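Local coordinates for uncharacterized peroxidase-related protein (PDB 2PFX), which is uncharacterised but probably reduces peroxides through a cysteine pair, as its AhpD relatives do, at residues V78-S81 against S82-C86; L127-A130 against A131-R135; R173-A177 against T178-P182; A184-H187 against G188-R191. One frame throughout, in Å; residues are numbered along the deposited sequence. Where two conformers were deposited one is given.

Contact 1 (V78-S81 against S82-C86)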
loop_
_atom_site.group_PDB
_atom_site.type_symbol
_atom_site.label_atom_id
_atom_site.label_comp_id
_atom_site.label_asym_id
_atom_site.label_seq_id
_atom_site.Cartn_x
_atom_site.Cartn_y
_atom_site.Cartn_z
ATOM N N VAL A 78 -9.973 15.202 -13.223
ATOM C CA VAL A 78 -8.872 14.467 -13.856
ATOM C C VAL A 78 -7.857 13.957 -12.865
ATOM O O VAL A 78 -7.309 12.868 -12.999
ATOM C CB VAL A 78 -8.163 15.352 -14.899
ATOM C CG1 VAL A 78 -6.952 14.631 -15.491
ATOM C CG2 VAL A 78 -9.146 15.721 -15.986
ATOM N N VAL A 79 -7.552 14.746 -11.841
ATOM C CA VAL A 79 -6.599 14.267 -10.834
ATOM C C VAL A 79 -7.185 13.077 -10.093
ATOM O O VAL A 79 -6.527 12.039 -9.891
ATOM C CB VAL A 79 -6.223 15.424 -9.900
ATOM C CG1 VAL A 79 -5.546 14.925 -8.637
ATOM C CG2 VAL A 79 -5.348 16.410 -10.662
ATOM N N VAL A 80 -8.435 13.147 -9.674
ATOM C CA VAL A 80 -9.105 11.983 -9.071
ATOM C C VAL A 80 -9.026 10.798 -10.021
ATOM O O VAL A 80 -8.606 9.713 -9.617
ATOM C CB VAL A 80 -10.561 12.292 -8.683
ATOM C CG1 VAL A 80 -11.243 11.062 -8.093
ATOM C CG2 VAL A 80 -10.607 13.439 -7.677
ATOM N N SER A 81 -9.412 10.979 -11.283
ATOM C CA SER A 81 -9.410 9.897 -12.253
ATOM C C SER A 81 -8.055 9.278 -12.503
ATOM O O SER A 81 -7.913 8.110 -12.813
ATOM C CB SER A 81 -9.889 10.432 -13.608
ATOM O OG SER A 81 -11.137 11.060 -13.467
ATOM N N SER A 82 -7.022 10.130 -12.429
ATOM C CA SER A 82 -5.673 9.632 -12.641
ATOM C C SER A 82 -5.291 8.690 -11.508
ATOM O O SER A 82 -4.707 7.622 -11.705
ATOM C CB SER A 82 -4.693 10.810 -12.734
ATOM O OG SER A 82 -3.367 10.358 -12.938
ATOM N N ILE A 83 -5.616 9.084 -10.275
ATOM C CA ILE A 83 -5.274 8.267 -9.144
ATOM C C ILE A 83 -6.040 6.940 -9.173
ATOM O O ILE A 83 -5.462 5.908 -8.829
ATOM C CB ILE A 83 -5.540 8.984 -7.808
ATOM C CG1 ILE A 83 -4.643 10.211 -7.614
ATOM C CG2 ILE A 83 -5.420 8.015 -6.644
ATOM C CD1 ILE A 83 -5.196 11.218 -6.640
ATOM N N ASN A 84 -7.293 6.990 -9.602
ATOM C CA ASN A 84 -8.072 5.762 -9.722
ATOM C C ASN A 84 -7.898 5.034 -11.049
ATOM O O ASN A 84 -8.458 3.931 -11.209
ATOM C CB ASN A 84 -9.564 6.052 -9.557
ATOM C CG ASN A 84 -9.889 6.475 -8.136
ATOM O OD1 ASN A 84 -9.284 6.002 -7.178
ATOM N ND2 ASN A 84 -10.845 7.359 -8.028
ATOM N N LYS A 85 -7.127 5.590 -11.958
ATOM C CA LYS A 85 -6.839 4.991 -13.264
ATOM C C LYS A 85 -8.104 4.600 -14.012
ATOM O O LYS A 85 -8.271 3.513 -14.579
ATOM C CB LYS A 85 -5.875 3.811 -13.097
ATOM C CG LYS A 85 -4.603 4.155 -12.357
ATOM C CD LYS A 85 -3.307 3.521 -12.804
ATOM C CE LYS A 85 -2.295 4.486 -13.394
ATOM N NZ LYS A 85 -1.076 4.730 -12.570
ATOM N N CYS A 86 -9.025 5.559 -14.017
ATOM C CA CYS A 86 -10.281 5.452 -14.721
ATOM C C CYS A 86 -10.189 5.919 -16.166
ATOM O O CYS A 86 -10.208 7.103 -16.461
ATOM C CB CYS A 86 -11.355 6.281 -14.003
ATOM S SG CYS A 86 -12.963 5.944 -14.824
#

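Contact 2 (L127-A130 against A131-R135)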
loop_
_atom_site.group_PDB
_atom_site.type_symbol
_atom_site.label_atom_id
_atom_site.label_comp_id
_atom_site.label_asym_id
_atom_site.label_seq_id
_atom_site.Cartn_x
_atom_site.Cartn_y
_atom_site.Cartn_z
ATOM N N LEU A 127 -5.825 20.643 -5.657
ATOM C CA LEU A 127 -5.569 19.288 -6.145
ATOM C C LEU A 127 -4.926 18.357 -5.129
ATOM O O LEU A 127 -5.215 17.158 -5.109
ATOM C CB LEU A 127 -4.733 19.335 -7.431
ATOM C CG LEU A 127 -5.379 20.092 -8.591
ATOM C CD1 LEU A 127 -4.462 20.136 -9.796
ATOM C CD2 LEU A 127 -6.732 19.490 -8.987
ATOM N N ASP A 128 -4.047 18.849 -4.271
ATOM C CA ASP A 128 -3.456 18.030 -3.228
ATOM C C ASP A 128 -4.509 17.510 -2.245
ATOM O O ASP A 128 -4.450 16.369 -1.771
ATOM C CB ASP A 128 -2.432 18.858 -2.462
ATOM C CG ASP A 128 -1.120 19.123 -3.160
ATOM O OD1 ASP A 128 -0.820 18.485 -4.191
ATOM O OD2 ASP A 128 -0.395 20.001 -2.633
ATOM N N PHE A 129 -5.474 18.365 -1.914
ATOM C CA PHE A 129 -6.589 17.993 -1.046
ATOM C C PHE A 129 -7.464 16.911 -1.696
ATOM O O PHE A 129 -7.847 15.921 -1.080
ATOM C CB PHE A 129 -7.394 19.258 -0.725
ATOM C CG PHE A 129 -8.432 19.113 0.386
ATOM C CD1 PHE A 129 -8.098 19.324 1.718
ATOM C CD2 PHE A 129 -9.748 18.778 0.107
ATOM C CE1 PHE A 129 -9.051 19.210 2.709
ATOM C CE2 PHE A 129 -10.701 18.637 1.090
ATOM C CZ PHE A 129 -10.336 18.828 2.407
ATOM N N ALA A 130 -7.782 17.114 -2.963
ATOM C CA ALA A 130 -8.562 16.122 -3.708
ATOM C C ALA A 130 -7.826 14.792 -3.714
ATOM O O ALA A 130 -8.453 13.747 -3.509
ATOM C CB ALA A 130 -8.847 16.615 -5.116
ATOM N N ALA A 131 -6.525 14.838 -3.933
ATOM C CA ALA A 131 -5.658 13.655 -3.942
ATOM C C ALA A 131 -5.674 12.945 -2.606
ATOM O O ALA A 131 -5.818 11.719 -2.520
ATOM C CB ALA A 131 -4.216 14.000 -4.314
ATOM N N LYS A 132 -5.534 13.720 -1.539
ATOM C CA LYS A 132 -5.576 13.129 -0.213
ATOM C C LYS A 132 -6.942 12.548 0.132
ATOM O O LYS A 132 -7.092 11.520 0.820
ATOM C CB LYS A 132 -5.150 14.174 0.821
ATOM C CG LYS A 132 -5.091 13.537 2.222
ATOM C CD LYS A 132 -4.591 14.521 3.270
ATOM C CE LYS A 132 -4.430 13.792 4.603
ATOM N NZ LYS A 132 -3.516 14.570 5.475
HETATM N N MSE A 133 -8.014 13.189 -0.304
HETATM C CA MSE A 133 -9.351 12.652 -0.153
HETATM C C MSE A 133 -9.511 11.344 -0.923
HETATM O O MSE A 133 -10.186 10.415 -0.509
HETATM C CB MSE A 133 -10.368 13.633 -0.722
HETATM C CG MSE A 133 -10.766 14.770 0.196
HETATM SE SE MSE A 133 -12.080 15.910 -0.538
HETATM C CE MSE A 133 -13.483 14.618 -0.602
ATOM N N THR A 134 -8.845 11.301 -2.070
ATOM C CA THR A 134 -8.981 10.144 -2.948
ATOM C C THR A 134 -8.243 8.955 -2.366
ATOM O O THR A 134 -8.762 7.826 -2.326
ATOM C CB THR A 134 -8.522 10.516 -4.365
ATOM O OG1 THR A 134 -9.429 11.504 -4.886
ATOM C CG2 THR A 134 -8.604 9.310 -5.303
ATOM N N ARG A 135 -7.038 9.191 -1.845
ATOM C CA ARG A 135 -6.266 8.106 -1.234
ATOM C C ARG A 135 -6.568 7.802 0.220
ATOM O O ARG A 135 -6.422 6.655 0.690
ATOM C CB ARG A 135 -4.781 8.476 -1.362
ATOM C CG ARG A 135 -4.261 8.256 -2.766
ATOM C CD ARG A 135 -3.520 9.446 -3.323
ATOM N NE ARG A 135 -2.081 9.309 -3.181
ATOM C CZ ARG A 135 -1.175 10.154 -3.642
ATOM N NH1 ARG A 135 -1.508 11.257 -4.312
ATOM N NH2 ARG A 135 0.099 9.836 -3.402
#

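Contact 3 (R173-A177 against T178-P182)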
loop_
_atom_site.group_PDB
_atom_site.type_symbol
_atom_site.label_atom_id
_atom_site.label_comp_id
_atom_site.label_asym_id
_atom_site.label_seq_id
_atom_site.Cartn_x
_atom_site.Cartn_y
_atom_site.Cartn_z
ATOM N N ARG A 173 -15.503 4.680 -10.191
ATOM C CA ARG A 173 -15.700 3.284 -9.760
ATOM C C ARG A 173 -16.762 2.609 -10.598
ATOM O O ARG A 173 -16.650 1.452 -11.011
ATOM C CB ARG A 173 -16.008 3.276 -8.254
ATOM C CG ARG A 173 -14.733 3.607 -7.454
ATOM C CD ARG A 173 -14.886 3.495 -5.945
ATOM N NE ARG A 173 -13.537 3.455 -5.384
ATOM C CZ ARG A 173 -12.716 4.448 -5.136
ATOM N NH1 ARG A 173 -13.089 5.692 -5.386
ATOM N NH2 ARG A 173 -11.512 4.203 -4.635
ATOM N N VAL A 174 -17.830 3.383 -10.846
ATOM C CA VAL A 174 -18.892 2.828 -11.682
ATOM C C VAL A 174 -18.369 2.558 -13.079
ATOM O O VAL A 174 -18.598 1.506 -13.692
ATOM C CB VAL A 174 -20.071 3.811 -11.690
ATOM C CG1 VAL A 174 -21.104 3.353 -12.726
ATOM C CG2 VAL A 174 -20.691 3.931 -10.307
ATOM N N ALA A 175 -17.626 3.530 -13.623
ATOM C CA ALA A 175 -17.157 3.375 -14.995
ATOM C C ALA A 175 -16.202 2.202 -15.110
ATOM O O ALA A 175 -16.329 1.366 -15.992
ATOM C CB ALA A 175 -16.503 4.660 -15.503
ATOM N N SER A 176 -15.247 2.151 -14.187
ATOM C CA SER A 176 -14.250 1.084 -14.284
ATOM C C SER A 176 -14.903 -0.262 -13.987
ATOM O O SER A 176 -14.604 -1.260 -14.627
ATOM C CB SER A 176 -13.061 1.350 -13.366
ATOM O OG SER A 176 -12.286 2.425 -13.857
ATOM N N ALA A 177 -15.816 -0.323 -13.034
ATOM C CA ALA A 177 -16.383 -1.629 -12.714
ATOM C C ALA A 177 -17.250 -2.170 -13.843
ATOM O O ALA A 177 -17.431 -3.390 -13.949
ATOM C CB ALA A 177 -17.211 -1.544 -11.436
ATOM N N THR A 178 -17.814 -1.287 -14.665
ATOM C CA THR A 178 -18.703 -1.763 -15.723
ATOM C C THR A 178 -18.063 -1.793 -17.106
ATOM O O THR A 178 -18.723 -2.103 -18.104
ATOM C CB THR A 178 -19.981 -0.909 -15.779
ATOM O OG1 THR A 178 -19.680 0.447 -16.130
ATOM C CG2 THR A 178 -20.653 -0.911 -14.408
ATOM N N ALA A 179 -16.777 -1.466 -17.164
ATOM C CA ALA A 179 -16.031 -1.338 -18.396
ATOM C C ALA A 179 -16.702 -0.335 -19.322
ATOM O O ALA A 179 -16.882 -0.558 -20.519
ATOM C CB ALA A 179 -15.868 -2.694 -19.056
HETATM N N MSE A 180 -17.048 0.812 -18.745
HETATM C CA MSE A 180 -17.651 1.910 -19.491
HETATM C C MSE A 180 -16.651 2.516 -20.459
HETATM O O MSE A 180 -15.520 2.863 -20.104
HETATM C CB MSE A 180 -18.166 2.988 -18.538
HETATM C CG MSE A 180 -19.044 4.019 -19.217
HETATM SE SE MSE A 180 -19.572 5.355 -17.961
HETATM C CE MSE A 180 -20.818 4.250 -17.013
HETATM N N MSE A 181 -17.073 2.648 -21.720
HETATM C CA MSE A 181 -16.111 3.100 -22.725
HETATM C C MSE A 181 -16.317 4.536 -23.139
HETATM O O MSE A 181 -17.434 4.951 -23.469
HETATM C CB MSE A 181 -16.247 2.168 -23.937
HETATM C CG MSE A 181 -15.556 0.832 -23.745
HETATM SE SE MSE A 181 -13.665 0.944 -23.416
HETATM C CE MSE A 181 -13.314 1.595 -25.210
ATOM N N PRO A 182 -15.262 5.340 -23.147
ATOM C CA PRO A 182 -15.447 6.721 -23.639
ATOM C C PRO A 182 -15.647 6.822 -25.147
ATOM O O PRO A 182 -15.146 6.058 -25.973
ATOM C CB PRO A 182 -14.148 7.375 -23.175
ATOM C CG PRO A 182 -13.156 6.254 -23.238
ATOM C CD PRO A 182 -13.887 5.047 -22.712
#

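Contact 4 (A184-H187 against G188-R191)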
loop_
_atom_site.group_PDB
_atom_site.type_symbol
_atom_site.label_atom_id
_atom_site.label_comp_id
_atom_site.label_asym_id
_atom_site.label_seq_id
_atom_site.Cartn_x
_atom_site.Cartn_y
_atom_site.Cartn_z
ATOM N N ALA A 184 -15.340 7.675 -28.844
ATOM C CA ALA A 184 -14.076 7.730 -29.577
ATOM C C ALA A 184 -13.691 9.152 -29.947
ATOM O O ALA A 184 -12.501 9.426 -30.100
ATOM C CB ALA A 184 -14.180 6.840 -30.808
ATOM N N GLU A 185 -14.674 10.032 -30.054
ATOM C CA GLU A 185 -14.416 11.389 -30.506
ATOM C C GLU A 185 -13.536 12.160 -29.544
ATOM O O GLU A 185 -12.827 13.066 -29.976
ATOM C CB GLU A 185 -15.720 12.183 -30.678
ATOM C CG GLU A 185 -16.572 11.663 -31.829
ATOM C CD GLU A 185 -17.714 10.794 -31.331
ATOM O OE1 GLU A 185 -17.420 9.802 -30.635
ATOM O OE2 GLU A 185 -18.887 11.100 -31.623
ATOM N N TYR A 186 -13.608 11.827 -28.260
ATOM C CA TYR A 186 -12.841 12.615 -27.296
ATOM C C TYR A 186 -11.345 12.676 -27.541
ATOM O O TYR A 186 -10.684 13.688 -27.269
ATOM C CB TYR A 186 -13.044 12.000 -25.915
ATOM C CG TYR A 186 -14.320 12.356 -25.187
ATOM C CD1 TYR A 186 -14.723 13.656 -24.948
ATOM C CD2 TYR A 186 -15.156 11.341 -24.698
ATOM C CE1 TYR A 186 -15.894 13.954 -24.270
ATOM C CE2 TYR A 186 -16.317 11.636 -24.024
ATOM C CZ TYR A 186 -16.698 12.939 -23.803
ATOM O OH TYR A 186 -17.882 13.174 -23.125
ATOM N N HIS A 187 -10.772 11.574 -28.007
ATOM C CA HIS A 187 -9.337 11.376 -27.974
ATOM C C HIS A 187 -8.621 12.444 -28.785
ATOM O O HIS A 187 -7.571 12.926 -28.371
ATOM C CB HIS A 187 -8.960 9.990 -28.520
ATOM C CG HIS A 187 -9.455 8.877 -27.665
ATOM N ND1 HIS A 187 -8.873 8.550 -26.462
ATOM C CD2 HIS A 187 -10.486 8.007 -27.833
ATOM C CE1 HIS A 187 -9.511 7.523 -25.936
ATOM N NE2 HIS A 187 -10.499 7.171 -26.735
ATOM N N GLY A 188 -9.184 12.796 -29.932
ATOM C CA GLY A 188 -8.513 13.690 -30.839
ATOM C C GLY A 188 -8.835 15.158 -30.690
ATOM O O GLY A 188 -8.323 15.978 -31.458
ATOM N N GLN A 189 -9.679 15.483 -29.728
ATOM C CA GLN A 189 -10.196 16.821 -29.519
ATOM C C GLN A 189 -9.230 17.713 -28.763
ATOM O O GLN A 189 -8.600 17.270 -27.812
ATOM C CB GLN A 189 -11.514 16.750 -28.736
ATOM C CG GLN A 189 -12.670 16.214 -29.558
ATOM C CD GLN A 189 -13.984 16.182 -28.818
ATOM O OE1 GLN A 189 -14.077 16.152 -27.590
ATOM N NE2 GLN A 189 -15.071 16.178 -29.591
ATOM N N PHE A 190 -9.161 18.973 -29.180
ATOM C CA PHE A 190 -8.457 19.959 -28.375
ATOM C C PHE A 190 -6.999 19.585 -28.174
ATOM O O PHE A 190 -6.419 19.747 -27.105
ATOM C CB PHE A 190 -9.164 20.142 -27.016
ATOM C CG PHE A 190 -10.666 20.275 -27.163
ATOM C CD1 PHE A 190 -11.211 21.360 -27.827
ATOM C CD2 PHE A 190 -11.500 19.316 -26.630
ATOM C CE1 PHE A 190 -12.577 21.492 -27.977
ATOM C CE2 PHE A 190 -12.865 19.425 -26.795
ATOM C CZ PHE A 190 -13.381 20.503 -27.483
ATOM N N ARG A 191 -6.375 19.089 -29.246
ATOM C CA ARG A 191 -4.974 18.725 -29.170
ATOM C C ARG A 191 -4.030 19.823 -29.654
ATOM O O ARG A 191 -2.811 19.563 -29.771
ATOM C CB ARG A 191 -4.707 17.462 -29.990
ATOM C CG ARG A 191 -5.388 16.216 -29.449
ATOM C CD ARG A 191 -4.767 15.793 -28.130
ATOM N NE ARG A 191 -5.510 14.638 -27.598
ATOM C CZ ARG A 191 -5.196 14.104 -26.420
ATOM N NH1 ARG A 191 -4.190 14.614 -25.699
ATOM N NH2 ARG A 191 -5.924 13.070 -26.011
ATOM O OXT ARG A 191 -4.509 20.939 -29.922
HETATM O O HOH W 1 -10.808 10.816 -31.524
#

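Contact 1 (V78-S81 against S82-C86)
The carboxamide of Asn-84, the single flat side-chain group here, lies alongside Val-80 one helical turn back, both side chains pointing the same way. Its ND2 comes 3.7 Å from Val-80 CG1, and this nitrogen is spent on Asn-172 and Asn-169, which hold the amide in place. CG1 of Val-80 is anti to its backbone N (chi1 179°), which sets this methyl beside the amide. The next turn-to-turn pair is purely apolar: Val-79 CG1 meets Ile-83 CD1 at 4.2 Å. The backbone carries regular helical bonds such as Asn-84 N to Val-80 O (3.0 Å), until Lys-85 takes a positive phi and closes a Schellman motif. Cys-86 N then reaches back to Ser-81 O at 3.0 Å, in the carbonyl plane, while Lys-85 N makes a weak bond to Ser-82 O. This reversal places Cys-86 at the N-cap of the next helix. With Cys-89 and His-93 it forms a spacing consistent with the CxxC-and-histidine motif of AhpD-like peroxidases. The end of helix 70-84 is packed by helix 87-101 on Val-78 and Ser-81, by helix 121-136 on Val-79 and Ile-83, and by helix 155-178 on Val-80.

Contact 2 (L127-A130 against A131-R135)
Ala-130 and Ala-131 sit mid-way along this stretch of helix 121-136, each covered by the neighbouring turn. Ala-131 N bonds Leu-127 O at 2.9 Å, and Ala-131 CB lies 3.4 Å from that same Leu-127 O. Ala-130 O is gripped twice by Thr-134, by its backbone N at 2.9 Å and by OG1 at 2.8 Å, from opposite faces of the carbonyl plane. The hydroxyl donor stands above that plane, 38° out of it, so it does not use a lone pair. Thr-134 OG1 can do this because chi1 of -65° sets it anti to its own carbonyl carbon and folds it back along the helix. On another side, Met-133, present as selenomethionine, makes a Met-aromatic contact with Phe-129. Met-133 SE lies 3.5 Å from Phe-129 CE2, approaching the ring obliquely at 62° off its normal. Met-133 N also donates to Phe-129 O at 2.8 Å. Ala-177 of a third subunit packs on both side chains, and Arg-173 of that subunit takes the carbonyls of Met-133 and Thr-134. The chemistry is thus split: one side is apolar and polarisable, whereas the buried threonine hydroxyl gives its proton to Ala-130 O and is also bonded to Asn-169 ND2.

Contact 3 (R173-A177 against T178-P182)
Thr-178 turns its side chain back onto Val-174, and Met-180 lays its own against Ala-175, at a Schellman motif that ends helix 155-178. Ala-179 has the positive phi that breaks the helix. Two bonds then run back into the last turn: Met-180 N to Ala-175 O, nearly straight at 169°, and a weak one from Ala-179 N to Ser-176 O. The hydroxyl of Thr-178 sits between its backbone N and carbonyl carbon (chi1 64°), a placement that aims OG1 at Val-174 O, 2.9 Å away. Thr-178 N also bonds Val-174 O, at 3.1 Å, and the two donors come from opposite faces of the carbonyl plane. CG2 of Thr-178 reaches back to Val-174 O as well, at 3.3 Å. A valine in its place would probably leave Val-174 O with the bent backbone bond as its sole tie to this residue, making the end of the helix easier to unwind. Met-180, present as selenomethionine, extends from its backbone and then bends at the last torsion. Met-180 CB rests 3.8 Å from Ala-175 CB, with SE 4.0 Å from the same methyl. Helix 39-44 and Tyr-88 cover Met-180 within the chain. A third subunit packs its Trp-159 on Thr-178, while its Arg-145 bonds the Ala-177 carbonyl, placing this helix end at a subunit interface. Beyond the bend, Met-180 CE comes 4.4 Å from Val-174 CG1.

Contact 4 (A184-H187 against G188-R191)
Tyr-186 and Gln-189 close a type I beta turn just before the C-terminus, at the end of a short run with helical backbone angles. At the start of that run, Ala-184 O accepts a bond from a water at 2.6 Å, and the same water weakly accepts from Gly-188 N, bridging Ala-184 and Gly-188, four residues apart. Glu-185 contributes its backbone more than its carboxylate: its carbonyl oxygen lies 3.2 Å from Gln-189 CG, close beside the glutamine stem. Tyr-186 O takes the turn bond from Gln-189 N at 3.2 Å, the donor standing well above the carbonyl plane. The ring of Tyr-186 and the Gln-189 amide stand almost perpendicular, 89° between their planes, with Gln-189 OE1 3.7 Å from Tyr-186 CD1. Met-36 packs on both side chains, and Val-91 and Ala-92 of helix 87-101 carry the ring. His-187 ends the first segment, and its carbonyl is where Arg-191 folds back, the arginine chain bent at chi2 (-69°). A leucine in place of Arg-191 would probably leave the His-187 carbonyl without the two nitrogens NE and NH2 and Glu-108 without its salt-bridge mate, leaving the last residue less firmly held. The arginine's grip is side-on, with the oxygen lying in the guanidinium plane. Arg-191 NE reaches His-187 O nearly along the carbonyl axis at 2.8 Å, and Arg-191 NH2 bonds the same His-187 O on a lone pair at 2.9 Å.

Contacts 1, 2 and 3 are buried among the helices, whereas contact 4 lies at the surface on the C-terminal tail. Contacts 1 and 2 hold neighbouring helices and touch directly, Ile-83 CD1 lying 3.7 Å from Ala-131 CA. Contact 1 also meets contact 3, where Cys-86 SG lies 3.8 Å from Ala-175 CB. Contacts 1 and 3 both end a helix in a Schellman motif, while contact 2 is helix throughout. Contacts 2 and 3 share the threonine device of a hydroxyl and an N-H on one carbonyl, and each faces the third subunit. Contact 4, its centre about 27 Å from that of contact 2, relies on a turn bond, an arginine grip on one carbonyl and a water held weakly at one end.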